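Local coordinates for protein carboxynorspermidine decarboxylase (Campylobacter jejuni subsp. jejuni 81116, PDB 3N29) that probably catalyses the pyridoxal-5'-phosphate-dependent decarboxylation of carboxynorspermidine to norspermidine, using the beta/alpha-barrel fold of the basic amino acid decarboxylases, at residues A[69-74]-A[91-96]; A[59-64]-A[240-245]; A[299-304]-A[351-356]; A[156-161]-A[181-186]. One frame throughout, in Å; residues are numbered along the deposited sequence.

Overall arrangement
Contacts 1, 2 and 4 belong to the beta/alpha-barrel domain, whereas contact 3 lies in the beta-sheet domain, across the chain's centre from contacts 1 and 4. Contact 1 joins the first two barrel strands, and contact 2 packs a loop on the helix before the first of them. Their centres lie about 13 Å apart and they touch at Leu92 CD2 and Leu61 CB (4.0 Å). Contact 4, at the fifth strand, is centred about 21 Å from contact 1. Side chains come within about 4 Å of a bound pyridoxal phosphate in contact 4, 5 Å in contact 1, 8 Å in contact 2 and 10 Å in contact 3. Contacts 3 and 4 touch the second subunit.

Contact 1 of 4, residues A[69-74]-A[91-96]; sequences GAKVLL and YLKGCT
Lys93 N donates a bond to Val72 O (2.8 Å) that runs almost in line with the carbonyl, at a C=O...N angle of 175°. It opens a ladder between the first two parallel strands of the beta/alpha barrel, 71-75 and 94-97, which helix 85-91 connects as a beta-alpha-beta unit. The ladder continues through Leu74 N to Gly94 O (3.0 Å) and Thr96 N to Leu74 O (2.8 Å), so the backbone of Leu74 is held on both N and O. Gly94 N, buried between the strands, has no partner in the model. Before the second strand begins, Leu92 reaches toward the first with both methyls: CD2 meets Val72 CG1 at 3.9 Å, and CD1 lies against the backbone N and CB of Leu74. Leu74 packs on Phe79 and on Met85 of the connecting helix. Leu73 lies on the other face, with CG anti to the carbonyl carbon (chi1 -50°) and chi2 at 166°, a pairing that lays CD2 3.7 Å from both Gly94 N and Gly94 C. Thr96 OG1 bonds Glu269, a residue of the cofactor pocket, and its side chain crosses Leu73 at about a right angle, bringing OG1 to 3.4 Å from Leu73 CD1.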
loop_
_atom_site.group_PDB
_atom_site.type_symbol
_atom_site.label_atom_id
_atom_site.label_comp_id
_atom_site.label_asym_id
_atom_site.label_seq_id
_atom_site.Cartn_x
_atom_site.Cartn_y
_atom_site.Cartn_z
ATOM N N GLY A 69 -23.377 -10.552 27.613
ATOM C CA GLY A 69 -22.313 -10.385 28.611
ATOM C C GLY A 69 -20.899 -10.287 27.987
ATOM O O GLY A 69 -19.948 -9.990 28.700
ATOM N N ALA A 70 -20.759 -10.514 26.664
ATOM C CA ALA A 70 -19.410 -10.431 26.027
ATOM C C ALA A 70 -18.957 -9.007 26.070
ATOM O O ALA A 70 -19.811 -8.094 25.974
ATOM C CB ALA A 70 -19.467 -10.848 24.575
ATOM N N LYS A 71 -17.639 -8.798 26.127
ATOM C CA LYS A 71 -17.065 -7.448 26.082
ATOM C C LYS A 71 -16.546 -7.185 24.639
ATOM O O LYS A 71 -15.797 -7.997 24.114
ATOM C CB LYS A 71 -15.944 -7.353 27.079
ATOM C CG LYS A 71 -16.404 -7.286 28.553
ATOM C CD LYS A 71 -15.274 -7.400 29.515
ATOM C CE LYS A 71 -14.535 -6.131 29.763
ATOM N NZ LYS A 71 -13.219 -6.189 30.539
ATOM N N VAL A 72 -16.977 -6.096 24.008
ATOM C CA VAL A 72 -16.643 -5.878 22.591
ATOM C C VAL A 72 -15.509 -4.875 22.481
ATOM O O VAL A 72 -15.500 -3.794 23.147
ATOM C CB VAL A 72 -17.904 -5.511 21.779
ATOM C CG1 VAL A 72 -17.644 -5.364 20.252
ATOM C CG2 VAL A 72 -18.937 -6.469 21.996
ATOM N N LEU A 73 -14.507 -5.205 21.670
ATOM C CA LEU A 73 -13.352 -4.365 21.430
ATOM C C LEU A 73 -13.266 -3.944 19.955
ATOM O O LEU A 73 -13.727 -4.676 19.090
ATOM C CB LEU A 73 -12.040 -5.092 21.784
ATOM C CG LEU A 73 -11.954 -5.768 23.178
ATOM C CD1 LEU A 73 -10.777 -6.735 23.290
ATOM C CD2 LEU A 73 -11.804 -4.742 24.267
ATOM N N LEU A 74 -12.689 -2.768 19.705
ATOM C CA LEU A 74 -12.428 -2.320 18.322
ATOM C C LEU A 74 -11.064 -2.923 17.954
ATOM O O LEU A 74 -10.053 -2.590 18.569
ATOM C CB LEU A 74 -12.329 -0.802 18.245
ATOM C CG LEU A 74 -11.648 -0.153 16.979
ATOM C CD1 LEU A 74 -12.436 -0.607 15.783
ATOM C CD2 LEU A 74 -11.537 1.426 17.176
ATOM N N TYR A 91 -19.255 3.339 23.428
ATOM C CA TYR A 91 -19.945 2.105 23.247
ATOM C C TYR A 91 -19.155 0.838 23.528
ATOM O O TYR A 91 -19.701 -0.065 24.071
ATOM C CB TYR A 91 -20.483 2.042 21.835
ATOM C CG TYR A 91 -21.359 3.146 21.377
ATOM C CD1 TYR A 91 -22.746 3.050 21.463
ATOM C CD2 TYR A 91 -20.827 4.275 20.762
ATOM C CE1 TYR A 91 -23.560 4.072 21.025
ATOM C CE2 TYR A 91 -21.625 5.294 20.336
ATOM C CZ TYR A 91 -22.977 5.197 20.443
ATOM O OH TYR A 91 -23.786 6.198 20.007
ATOM N N LEU A 92 -17.887 0.771 23.152
ATOM C CA LEU A 92 -17.095 -0.459 23.222
ATOM C C LEU A 92 -16.180 -0.394 24.455
ATOM O O LEU A 92 -16.040 0.641 25.066
ATOM C CB LEU A 92 -16.278 -0.598 21.918
ATOM C CG LEU A 92 -17.037 -0.622 20.627
ATOM C CD1 LEU A 92 -16.027 -1.089 19.463
ATOM C CD2 LEU A 92 -18.218 -1.532 20.746
ATOM N N LYS A 93 -15.573 -1.498 24.823
ATOM C CA LYS A 93 -14.771 -1.531 26.030
ATOM C C LYS A 93 -13.332 -1.200 25.845
ATOM O O LYS A 93 -12.590 -1.087 26.829
ATOM C CB LYS A 93 -14.805 -2.940 26.566
ATOM C CG LYS A 93 -16.211 -3.391 26.931
ATOM C CD LYS A 93 -16.730 -2.571 28.090
ATOM C CE LYS A 93 -18.069 -3.086 28.570
ATOM N NZ LYS A 93 -18.622 -2.197 29.694
ATOM N N GLY A 94 -12.850 -1.219 24.610
ATOM C CA GLY A 94 -11.449 -0.930 24.460
ATOM C C GLY A 94 -11.040 -1.310 23.047
ATOM O O GLY A 94 -11.919 -1.342 22.174
ATOM N N CYS A 95 -9.722 -1.464 22.850
ATOM C CA CYS A 95 -9.133 -1.770 21.523
ATOM C C CYS A 95 -8.271 -3.028 21.561
ATOM O O CYS A 95 -7.591 -3.337 22.577
ATOM C CB CYS A 95 -8.193 -0.673 21.133
ATOM S SG CYS A 95 -9.023 0.858 20.799
ATOM N N THR A 96 -8.305 -3.750 20.458
ATOM C CA THR A 96 -7.349 -4.793 20.211
ATOM C C THR A 96 -6.274 -4.268 19.270
ATOM O O THR A 96 -6.556 -3.628 18.223
ATOM C CB THR A 96 -7.997 -6.008 19.567
ATOM O OG1 THR A 96 -8.762 -6.640 20.569
ATOM C CG2 THR A 96 -6.893 -7.021 19.138
#

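Contact 2 of 4, residues A[59-64]-A[240-245]; sequences ELLASV and HITKKG
A helical turn, 59-64, faces a type I beta turn running from His240 to Lys243, with the alpha carbons of Leu60 and Thr242 7.2 Å apart and those of Leu61 and Ile241 at 7.4 Å. Such spacing leaves room for side chains, whose contact is apolar. The beta turn is closed by its own bond from Lys243 N to His240 O (3.1 Å). Ile241 occupies its first corner, points at the helix and carries most of the packing. With CG1 anti to the carbonyl carbon and CG2 anti to the backbone N (chi1 -66°), its two branches spread round one methyl of Leu61: CD2 of Leu61 lies 3.7 Å from Ile241 CG2 and 3.8 Å from Ile241 CD1. Leu60 rests its CD2 on the turn's backbone, 3.5 Å from Ile241 O, and beside Thr242 CG2 (4.2 Å), while Val64 CG2 brushes Ile241 CG2 more distantly. The contact thus joins helix 51-68, which leads into the first barrel strand, to the loop between strand 232-234 and helix 248-262. Leu251 of the latter helix packs on both Val64 and Ile241, and helix 272-275 adds Val274 against Leu61 and Ala273 O as the acceptor for Thr242 OG1.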
loop_
_atom_site.group_PDB
_atom_site.type_symbol
_atom_site.label_atom_id
_atom_site.label_comp_id
_atom_site.label_asym_id
_atom_site.label_seq_id
_atom_site.Cartn_x
_atom_site.Cartn_y
_atom_site.Cartn_z
ATOM N N GLU A 59 -24.053 1.188 18.417
ATOM C CA GLU A 59 -25.269 0.875 19.214
ATOM C C GLU A 59 -25.518 -0.620 19.179
ATOM O O GLU A 59 -25.717 -1.263 20.216
ATOM C CB GLU A 59 -26.516 1.564 18.655
ATOM C CG GLU A 59 -26.635 3.001 19.020
ATOM C CD GLU A 59 -27.783 3.765 18.265
ATOM O OE1 GLU A 59 -28.643 3.147 17.608
ATOM O OE2 GLU A 59 -27.818 5.010 18.349
ATOM N N LEU A 60 -25.478 -1.172 17.951
ATOM C CA LEU A 60 -25.710 -2.572 17.704
ATOM C C LEU A 60 -24.685 -3.468 18.377
ATOM O O LEU A 60 -25.064 -4.467 19.002
ATOM C CB LEU A 60 -25.866 -2.860 16.179
ATOM C CG LEU A 60 -26.164 -4.290 15.740
ATOM C CD1 LEU A 60 -27.557 -4.807 16.377
ATOM C CD2 LEU A 60 -26.206 -4.415 14.193
ATOM N N LEU A 61 -23.399 -3.131 18.268
ATOM C CA LEU A 61 -22.322 -3.877 18.927
ATOM C C LEU A 61 -22.441 -3.764 20.454
ATOM O O LEU A 61 -22.185 -4.728 21.179
ATOM C CB LEU A 61 -20.929 -3.354 18.487
ATOM C CG LEU A 61 -20.682 -3.503 16.949
ATOM C CD1 LEU A 61 -19.455 -2.724 16.551
ATOM C CD2 LEU A 61 -20.521 -4.953 16.644
ATOM N N ALA A 62 -22.761 -2.586 20.940
ATOM C CA ALA A 62 -23.092 -2.418 22.396
ATOM C C ALA A 62 -24.297 -3.284 22.829
ATOM O O ALA A 62 -24.256 -3.839 23.904
ATOM C CB ALA A 62 -23.320 -0.936 22.753
ATOM N N SER A 63 -25.315 -3.431 21.986
ATOM C CA SER A 63 -26.463 -4.324 22.228
ATOM C C SER A 63 -26.053 -5.805 22.396
ATOM O O SER A 63 -26.575 -6.560 23.254
ATOM C CB SER A 63 -27.472 -4.215 21.102
ATOM O OG SER A 63 -28.733 -4.689 21.537
ATOM N N VAL A 64 -25.124 -6.261 21.557
ATOM C CA VAL A 64 -24.583 -7.615 21.688
ATOM C C VAL A 64 -23.909 -7.778 23.013
ATOM O O VAL A 64 -24.077 -8.796 23.639
ATOM C CB VAL A 64 -23.566 -7.885 20.532
ATOM C CG1 VAL A 64 -22.761 -9.173 20.737
ATOM C CG2 VAL A 64 -24.358 -7.930 19.305
ATOM N N HIS A 240 -19.364 -10.189 10.913
ATOM C CA HIS A 240 -19.872 -9.095 10.077
ATOM C C HIS A 240 -21.191 -8.661 10.722
ATOM O O HIS A 240 -22.252 -8.660 10.082
ATOM C CB HIS A 240 -20.161 -9.691 8.680
ATOM C CG HIS A 240 -19.875 -8.777 7.539
ATOM N ND1 HIS A 240 -19.445 -7.483 7.698
ATOM C CD2 HIS A 240 -19.879 -9.005 6.197
ATOM C CE1 HIS A 240 -19.237 -6.935 6.516
ATOM N NE2 HIS A 240 -19.483 -7.834 5.585
ATOM N N ILE A 241 -21.103 -8.284 11.975
ATOM C CA ILE A 241 -22.251 -8.056 12.836
ATOM C C ILE A 241 -23.172 -6.959 12.343
ATOM O O ILE A 241 -24.411 -6.999 12.561
ATOM C CB ILE A 241 -21.759 -7.737 14.272
ATOM C CG1 ILE A 241 -21.075 -8.967 14.876
ATOM C CG2 ILE A 241 -22.970 -7.338 15.214
ATOM C CD1 ILE A 241 -20.279 -8.701 16.143
ATOM N N THR A 242 -22.596 -5.962 11.698
ATOM C CA THR A 242 -23.354 -4.799 11.309
ATOM C C THR A 242 -23.789 -4.847 9.825
ATOM O O THR A 242 -24.438 -3.931 9.341
ATOM C CB THR A 242 -22.551 -3.518 11.538
ATOM O OG1 THR A 242 -21.312 -3.599 10.812
ATOM C CG2 THR A 242 -22.293 -3.328 13.010
ATOM N N LYS A 243 -23.512 -5.933 9.145
ATOM C CA LYS A 243 -24.015 -6.111 7.790
ATOM C C LYS A 243 -25.469 -6.544 7.850
ATOM O O LYS A 243 -25.895 -7.331 8.730
ATOM C CB LYS A 243 -23.222 -7.157 7.031
ATOM C CG LYS A 243 -23.693 -7.381 5.566
ATOM C CD LYS A 243 -22.594 -7.941 4.695
ATOM C CE LYS A 243 -23.131 -8.637 3.389
ATOM N NZ LYS A 243 -24.142 -7.781 2.699
ATOM N N LYS A 244 -26.239 -6.018 6.924
ATOM C CA LYS A 244 -27.665 -6.306 6.901
ATOM C C LYS A 244 -27.831 -7.811 6.718
ATOM O O LYS A 244 -27.137 -8.436 5.921
ATOM C CB LYS A 244 -28.375 -5.468 5.797
ATOM C CG LYS A 244 -27.889 -5.709 4.365
ATOM C CD LYS A 244 -28.733 -4.907 3.274
ATOM C CE LYS A 244 -28.074 -4.934 1.829
ATOM N NZ LYS A 244 -26.661 -4.409 1.806
ATOM N N GLY A 245 -28.719 -8.405 7.496
ATOM C CA GLY A 245 -28.918 -9.848 7.417
ATOM C C GLY A 245 -28.157 -10.671 8.464
ATOM O O GLY A 245 -28.486 -11.839 8.702
#

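Contact 3 of 4, residues A[299-304]-A[351-356]; sequences DTSSEA and AGDVMG
Asp353 presents its carboxylate to two successive serines at the start of helix 302-305. Asp353 OD1 takes two bonds from Ser302: one from N (2.8 Å), arriving on the syn side, 18° out of the carboxylate plane, and one from OG (2.6 Å), coming from above that plane. Ser302 OG reaches the oxygen because chi1 of 57° tucks it between the backbone N and the carbonyl carbon. Asp353 OD2 accepts from Ser301 OG (2.9 Å), again from above the plane, and also bonds Thr348. Held at both oxygens, the carboxylate has little freedom to rotate. Ser301 is the N-cap of this helix, its OG accepting from Ala304 N (3.0 Å), so one hydroxyl links the cap to the aspartate. Met355 supplies the apolar part. Its chain bends at chi2 (68°) and carries CE back over 299-304, 3.7 Å from Ser302 N and tightly against Thr300 CG2 at 3.5 Å. Lys382 of the second subunit, a residue of the norspermidine pocket, forms a salt bridge with Glu303. Within the beta-sheet domain, the segment leaving strand 294-298 here meets the start of strand 354-360; Phe372 of strand 369-372 packs on Thr300 and Met355, and Ser302 lies on helix 307-311.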
loop_
_atom_site.group_PDB
_atom_site.type_symbol
_atom_site.label_atom_id
_atom_site.label_comp_id
_atom_site.label_asym_id
_atom_site.label_seq_id
_atom_site.Cartn_x
_atom_site.Cartn_y
_atom_site.Cartn_z
ATOM N N ASP A 299 -9.176 12.812 -9.031
ATOM C CA ASP A 299 -8.054 13.196 -8.138
ATOM C C ASP A 299 -7.801 12.230 -6.994
ATOM O O ASP A 299 -7.371 12.572 -5.859
ATOM C CB ASP A 299 -8.207 14.670 -7.665
ATOM C CG ASP A 299 -9.480 14.931 -6.834
ATOM O OD1 ASP A 299 -10.239 14.008 -6.609
ATOM O OD2 ASP A 299 -9.689 16.114 -6.420
ATOM N N THR A 300 -8.048 10.958 -7.255
ATOM C CA THR A 300 -7.823 9.938 -6.287
ATOM C C THR A 300 -7.244 8.755 -7.066
ATOM O O THR A 300 -7.140 8.798 -8.292
ATOM C CB THR A 300 -9.087 9.543 -5.482
ATOM O OG1 THR A 300 -8.699 8.793 -4.345
ATOM C CG2 THR A 300 -10.111 8.644 -6.277
ATOM N N SER A 301 -6.737 7.805 -6.331
ATOM C CA SER A 301 -6.023 6.651 -6.947
ATOM C C SER A 301 -6.466 5.367 -6.299
ATOM O O SER A 301 -6.545 5.238 -5.055
ATOM C CB SER A 301 -4.521 6.830 -6.845
ATOM O OG SER A 301 -3.845 5.595 -6.789
ATOM N N SER A 302 -6.775 4.366 -7.139
ATOM C CA SER A 302 -7.122 3.053 -6.601
ATOM C C SER A 302 -5.933 2.503 -5.864
ATOM O O SER A 302 -6.095 2.088 -4.705
ATOM C CB SER A 302 -7.597 2.121 -7.754
ATOM O OG SER A 302 -6.545 2.065 -8.710
ATOM N N GLU A 303 -4.750 2.578 -6.458
ATOM C CA GLU A 303 -3.528 1.981 -5.884
ATOM C C GLU A 303 -3.117 2.598 -4.518
ATOM O O GLU A 303 -2.771 1.883 -3.578
ATOM C CB GLU A 303 -2.382 2.188 -6.840
ATOM C CG GLU A 303 -1.019 1.704 -6.271
ATOM C CD GLU A 303 -0.602 0.331 -6.829
ATOM O OE1 GLU A 303 -1.233 -0.113 -7.846
ATOM O OE2 GLU A 303 0.350 -0.259 -6.250
ATOM N N ALA A 304 -3.232 3.927 -4.407
ATOM C CA ALA A 304 -2.728 4.633 -3.225
ATOM C C ALA A 304 -3.803 4.825 -2.177
ATOM O O ALA A 304 -3.468 4.870 -0.958
ATOM C CB ALA A 304 -2.139 5.976 -3.676
ATOM N N ALA A 351 -0.488 2.753 -15.536
ATOM C CA ALA A 351 -1.530 2.365 -16.522
ATOM C C ALA A 351 -2.767 1.725 -15.912
ATOM O O ALA A 351 -3.906 1.979 -16.351
ATOM C CB ALA A 351 -0.893 1.406 -17.523
ATOM N N GLY A 352 -2.549 0.892 -14.915
ATOM C CA GLY A 352 -3.625 0.108 -14.233
ATOM C C GLY A 352 -4.391 0.816 -13.142
ATOM O O GLY A 352 -5.128 0.187 -12.361
ATOM N N ASP A 353 -4.199 2.115 -13.028
ATOM C CA ASP A 353 -4.944 2.897 -11.977
ATOM C C ASP A 353 -6.305 3.219 -12.536
ATOM O O ASP A 353 -6.572 4.339 -12.942
ATOM C CB ASP A 353 -4.192 4.164 -11.580
ATOM C CG ASP A 353 -4.680 4.783 -10.225
ATOM O OD1 ASP A 353 -5.735 4.347 -9.745
ATOM O OD2 ASP A 353 -4.015 5.741 -9.696
ATOM N N VAL A 354 -7.165 2.195 -12.507
ATOM C CA VAL A 354 -8.497 2.203 -13.077
ATOM C C VAL A 354 -9.420 1.621 -11.958
ATOM O O VAL A 354 -9.167 0.521 -11.419
ATOM C CB VAL A 354 -8.540 1.306 -14.349
ATOM C CG1 VAL A 354 -9.987 1.027 -14.832
ATOM C CG2 VAL A 354 -7.603 1.926 -15.447
ATOM N N MET A 355 -10.525 2.302 -11.681
ATOM C CA MET A 355 -11.462 1.785 -10.696
ATOM C C MET A 355 -12.468 0.768 -11.273
ATOM O O MET A 355 -12.940 -0.120 -10.542
ATOM C CB MET A 355 -12.207 2.912 -10.021
ATOM C CG MET A 355 -11.363 3.821 -9.120
ATOM S SD MET A 355 -10.068 4.925 -10.006
ATOM C CE MET A 355 -9.662 6.103 -8.572
ATOM N N GLY A 356 -12.817 0.929 -12.558
ATOM C CA GLY A 356 -13.806 0.121 -13.236
ATOM C C GLY A 356 -14.619 0.946 -14.216
ATOM O O GLY A 356 -14.329 2.135 -14.424
#

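Contact 4 of 4, residues A[156-161]-A[181-186]; sequences LGLRCN and LGIRAK
Arg159 extends across Leu181 and lays one face of its guanidinium on it. The chain is extended from CG to NE, with CG anti to the backbone N (chi1 176°), which brings the centre of the guanidinium under Leu181 CB, 3.7 Å from Arg159 CZ; Arg159 CG passes Gly182 CA at the same distance. NH2 donates to His202 O, a bond that helps fix the group's rotation, and the side chain comes within about 4 Å of a bound pyridoxal phosphate. The backbones form a single bridge, Ile183 N to Arg159 O (2.9 Å) and Asn161 N to Ile183 O (2.8 Å), and approach closely at Gly182, whose CA lies 3.2 Å from Arg159 O. The bridge joins the C-terminal part of the fifth barrel strand and the residues after it to 181-186, at the end where beta/alpha barrels carry their active sites. Ile183 directs CD1 to Leu158 CD2, 4.0 Å away, and both residues pack on Leu141 of helix 141-147. Asn161 CB lies 3.4 Å from Leu181 O; with CG anti to the backbone N (chi1 178°), the amide runs beside Arg184, the two side chains pointing the same way. Asn291 of the second subunit packs on both. One water links Asn161 ND2 to Gly182 O, and another donates to Asn161 O while accepting from Ala185 N.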
loop_
_atom_site.group_PDB
_atom_site.type_symbol
_atom_site.label_atom_id
_atom_site.label_comp_id
_atom_site.label_asym_id
_atom_site.label_seq_id
_atom_site.Cartn_x
_atom_site.Cartn_y
_atom_site.Cartn_z
ATOM N N LEU A 156 -2.441 -12.847 30.681
ATOM C CA LEU A 156 -1.728 -13.474 29.576
ATOM C C LEU A 156 -2.633 -14.483 28.927
ATOM O O LEU A 156 -3.342 -15.277 29.594
ATOM C CB LEU A 156 -0.457 -14.148 30.058
ATOM C CG LEU A 156 0.593 -13.316 30.776
ATOM C CD1 LEU A 156 1.771 -14.276 31.091
ATOM C CD2 LEU A 156 1.013 -12.061 29.977
ATOM N N GLY A 157 -2.649 -14.437 27.602
ATOM C CA GLY A 157 -3.401 -15.410 26.814
ATOM C C GLY A 157 -2.518 -16.063 25.770
ATOM O O GLY A 157 -1.395 -15.581 25.473
ATOM N N LEU A 158 -3.020 -17.155 25.210
ATOM C CA LEU A 158 -2.419 -17.803 24.042
ATOM C C LEU A 158 -3.385 -17.891 22.874
ATOM O O LEU A 158 -4.568 -18.231 23.052
ATOM C CB LEU A 158 -1.956 -19.212 24.371
ATOM C CG LEU A 158 -0.902 -19.315 25.491
ATOM C CD1 LEU A 158 -0.796 -20.752 25.983
ATOM C CD2 LEU A 158 0.499 -18.719 25.102
ATOM N N ARG A 159 -2.858 -17.676 21.671
ATOM C CA ARG A 159 -3.660 -17.804 20.482
ATOM C C ARG A 159 -3.646 -19.254 20.022
ATOM O O ARG A 159 -2.598 -19.891 19.984
ATOM C CB ARG A 159 -3.190 -16.877 19.379
ATOM C CG ARG A 159 -3.997 -17.119 18.125
ATOM C CD ARG A 159 -3.824 -16.025 17.111
ATOM N NE ARG A 159 -4.655 -16.155 15.915
ATOM C CZ ARG A 159 -4.648 -15.292 14.898
ATOM N NH1 ARG A 159 -3.818 -14.259 14.902
ATOM N NH2 ARG A 159 -5.455 -15.461 13.858
ATOM N N CYS A 160 -4.823 -19.756 19.692
ATOM C CA CYS A 160 -5.062 -21.153 19.314
ATOM C C CYS A 160 -5.284 -21.228 17.800
ATOM O O CYS A 160 -6.064 -20.442 17.239
ATOM C CB CYS A 160 -6.311 -21.607 20.006
ATOM S SG CYS A 160 -6.103 -21.581 21.815
ATOM N N ASN A 161 -4.593 -22.149 17.150
ATOM C CA ASN A 161 -4.744 -22.379 15.724
ATOM C C ASN A 161 -5.890 -23.363 15.627
ATOM O O ASN A 161 -5.733 -24.493 15.951
ATOM C CB ASN A 161 -3.473 -22.963 15.117
ATOM C CG ASN A 161 -3.613 -23.252 13.639
ATOM O OD1 ASN A 161 -4.745 -23.369 13.145
ATOM N ND2 ASN A 161 -2.449 -23.397 12.903
ATOM N N LEU A 181 -0.183 -18.680 12.558
ATOM C CA LEU A 181 -0.926 -17.967 13.616
ATOM C C LEU A 181 -1.584 -18.966 14.557
ATOM O O LEU A 181 -2.370 -19.845 14.152
ATOM C CB LEU A 181 -1.953 -17.032 13.029
ATOM C CG LEU A 181 -1.424 -16.029 11.987
ATOM C CD1 LEU A 181 -2.568 -15.307 11.239
ATOM C CD2 LEU A 181 -0.515 -15.075 12.660
ATOM N N GLY A 182 -1.225 -18.803 15.823
ATOM C CA GLY A 182 -1.648 -19.673 16.917
ATOM C C GLY A 182 -0.876 -20.965 17.086
ATOM O O GLY A 182 -0.138 -21.414 16.212
ATOM N N ILE A 183 -1.161 -21.609 18.217
ATOM C CA ILE A 183 -0.618 -22.882 18.630
ATOM C C ILE A 183 -1.692 -23.989 18.376
ATOM O O ILE A 183 -2.904 -23.779 18.697
ATOM C CB ILE A 183 -0.302 -22.742 20.180
ATOM C CG1 ILE A 183 0.660 -21.568 20.455
ATOM C CG2 ILE A 183 0.246 -24.013 20.812
ATOM C CD1 ILE A 183 0.619 -21.164 21.945
ATOM N N ARG A 184 -1.294 -25.128 17.784
ATOM C CA ARG A 184 -2.203 -26.226 17.474
ATOM C C ARG A 184 -2.436 -26.997 18.786
ATOM O O ARG A 184 -1.610 -26.942 19.719
ATOM C CB ARG A 184 -1.670 -27.127 16.364
ATOM C CG ARG A 184 -1.616 -26.455 15.026
ATOM C CD ARG A 184 -1.018 -27.362 13.943
ATOM N NE ARG A 184 0.382 -27.636 14.239
ATOM C CZ ARG A 184 1.093 -28.619 13.666
ATOM N NH1 ARG A 184 0.563 -29.384 12.724
ATOM N NH2 ARG A 184 2.360 -28.800 13.999
ATOM N N ALA A 185 -3.586 -27.632 18.887
ATOM C CA ALA A 185 -4.032 -28.209 20.200
ATOM C C ALA A 185 -3.051 -29.268 20.758
ATOM O O ALA A 185 -2.838 -29.371 21.952
ATOM C CB ALA A 185 -5.432 -28.798 20.064
ATOM N N LYS A 186 -2.394 -30.005 19.891
ATOM C CA LYS A 186 -1.442 -31.033 20.327
ATOM C C LYS A 186 -0.244 -30.449 21.098
ATOM O O LYS A 186 0.376 -31.117 21.960
ATOM C CB LYS A 186 -0.935 -31.813 19.121
ATOM C CG LYS A 186 -0.022 -30.984 18.171
ATOM C CD LYS A 186 0.257 -31.805 16.926
ATOM C CE LYS A 186 1.403 -31.330 16.119
ATOM N NZ LYS A 186 1.922 -32.540 15.347
HETATM O O HOH W 1 -5.300 -27.346 16.647
HETATM O O HOH W 2 0.265 -22.682 13.777
#